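Local coordinates for protein cysteine hydrolase (Pseudomonas syringae pv. phaseolicola 1448A, PDB 3IRV) that belongs to the isochorismatase-like cysteine hydrolases and probably acts as a hydrolase, at residues 24-29 and 140-145. Residues are numbered along the deposited sequence; the frame is centred on the assembly and turned at random.
Sequences AVIVVD and DTIIVC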
# COMPACT_ATOMS: atom_id res chain seq x y z
N ALA A 24 -20.15 -4.25 -0.27
CA ALA A 24 -20.30 -2.97 0.39
C ALA A 24 -19.56 -1.89 -0.40
O ALA A 24 -18.56 -2.18 -1.04
CB ALA A 24 -19.72 -3.01 1.77
N VAL A 25 -20.04 -0.66 -0.26
CA VAL A 25 -19.33 0.51 -0.81
C VAL A 25 -18.58 1.16 0.32
O VAL A 25 -19.14 1.37 1.39
CB VAL A 25 -20.33 1.56 -1.37
CG1 VAL A 25 -19.63 2.89 -1.74
CG2 VAL A 25 -21.09 0.96 -2.57
N ILE A 26 -17.31 1.47 0.07
CA ILE A 26 -16.51 2.16 1.06
C ILE A 26 -16.13 3.55 0.53
O ILE A 26 -15.48 3.70 -0.51
CB ILE A 26 -15.25 1.38 1.44
CG1 ILE A 26 -15.61 -0.06 1.86
CG2 ILE A 26 -14.50 2.10 2.58
CD1 ILE A 26 -14.40 -0.92 2.15
N VAL A 27 -16.59 4.58 1.25
CA VAL A 27 -16.34 5.98 0.87
C VAL A 27 -15.19 6.50 1.75
O VAL A 27 -15.37 6.75 2.96
CB VAL A 27 -17.59 6.87 1.09
CG1 VAL A 27 -17.31 8.26 0.58
CG2 VAL A 27 -18.84 6.26 0.36
N VAL A 28 -14.01 6.61 1.14
CA VAL A 28 -12.81 6.90 1.91
C VAL A 28 -12.59 8.40 2.12
O VAL A 28 -12.32 9.13 1.15
CB VAL A 28 -11.57 6.30 1.22
CG1 VAL A 28 -10.31 6.53 2.09
CG2 VAL A 28 -11.81 4.79 0.90
N ASP A 29 -12.70 8.84 3.38
CA ASP A 29 -12.21 10.14 3.84
C ASP A 29 -12.76 11.33 3.03
O ASP A 29 -12.03 12.29 2.74
CB ASP A 29 -10.67 10.14 3.84
CG ASP A 29 -10.10 9.22 4.91
OD1 ASP A 29 -10.91 8.64 5.68
OD2 ASP A 29 -8.86 9.05 4.94
N ASP A 140 -17.89 -10.02 0.99
CA ASP A 140 -16.55 -10.38 0.50
C ASP A 140 -16.09 -9.53 -0.69
O ASP A 140 -15.02 -9.78 -1.27
CB ASP A 140 -16.46 -11.88 0.17
CG ASP A 140 -17.22 -12.27 -1.09
OD1 ASP A 140 -17.98 -11.45 -1.65
OD2 ASP A 140 -17.06 -13.43 -1.53
N THR A 141 -16.92 -8.55 -1.05
CA THR A 141 -16.63 -7.70 -2.19
C THR A 141 -16.81 -6.25 -1.77
O THR A 141 -17.86 -5.89 -1.19
CB THR A 141 -17.56 -8.04 -3.37
OG1 THR A 141 -17.43 -9.44 -3.67
CG2 THR A 141 -17.20 -7.19 -4.60
N ILE A 142 -15.80 -5.43 -2.02
CA ILE A 142 -15.86 -4.01 -1.65
C ILE A 142 -15.57 -3.09 -2.83
O ILE A 142 -14.66 -3.36 -3.62
CB ILE A 142 -14.93 -3.66 -0.44
CG1 ILE A 142 -13.45 -3.99 -0.74
CG2 ILE A 142 -15.39 -4.39 0.85
CD1 ILE A 142 -12.47 -3.59 0.40
N ILE A 143 -16.34 -2.00 -2.92
CA ILE A 143 -16.18 -1.01 -3.99
C ILE A 143 -15.59 0.23 -3.32
O ILE A 143 -16.22 0.76 -2.39
CB ILE A 143 -17.57 -0.64 -4.57
CG1 ILE A 143 -18.18 -1.88 -5.25
CG2 ILE A 143 -17.47 0.52 -5.58
CD1 ILE A 143 -19.68 -1.75 -5.55
N VAL A 144 -14.42 0.69 -3.78
CA VAL A 144 -13.69 1.74 -3.07
C VAL A 144 -13.73 3.03 -3.88
O VAL A 144 -13.43 3.02 -5.10
CB VAL A 144 -12.23 1.32 -2.80
CG1 VAL A 144 -11.41 2.48 -2.21
CG2 VAL A 144 -12.20 0.09 -1.86
N CYS A 145 -14.13 4.11 -3.21
CA CYS A 145 -14.07 5.46 -3.78
C CYS A 145 -13.63 6.44 -2.70
O CYS A 145 -13.57 6.06 -1.51
CB CYS A 145 -15.44 5.84 -4.33
SG CYS A 145 -16.76 5.91 -3.03
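Ala-24, Ile-26, Ile-142 and Val-144 lie on one face of the sheet formed by two neighbouring parallel strands, and Val-25, Val-27, Ile-143 and Cys-145 lie on the other. These strands belong to the parallel beta-sheet of the isochorismatase-like alpha/beta fold. Strands 24-28 and 141-145 run parallel at 27°, and five backbone hydrogen bonds join their edges. The donors pass back and forth between the strands. Ala-24 N gives to Thr-141 O, Ile-143 N to Ala-24 O, and Cys-145 N to Ile-26 O. Ile-26 N meets Ile-143 O at 2.8 Å with an almost straight N-H...O angle of 179°. The far edge of strand 24-28 pairs with strand 66-72. On the first face, in one of two conformers of Ile-26, CG1 stands anti to the carbonyl carbon (chi1 -53°) and brings Ile-26 CD1 to 3.7 Å from Ile-142 CD1. Further along, Val-28 CG2 packs on Val-144 CG1 at 3.9 Å, and helix 149-162 lies against this pair. On the other face, Val-25 CG2 lies 4.3 Å from Ile-143 CD1, a looser approach. Helix 50-62 covers this side. Every touching residue is buried. At the C-terminal end, Val-28 N binds Cys-145 O at 2.7 Å. The Cys-145 side chain points to the opposite face from Val-144, where its SG rests 4.0 Å from Val-27 CG2.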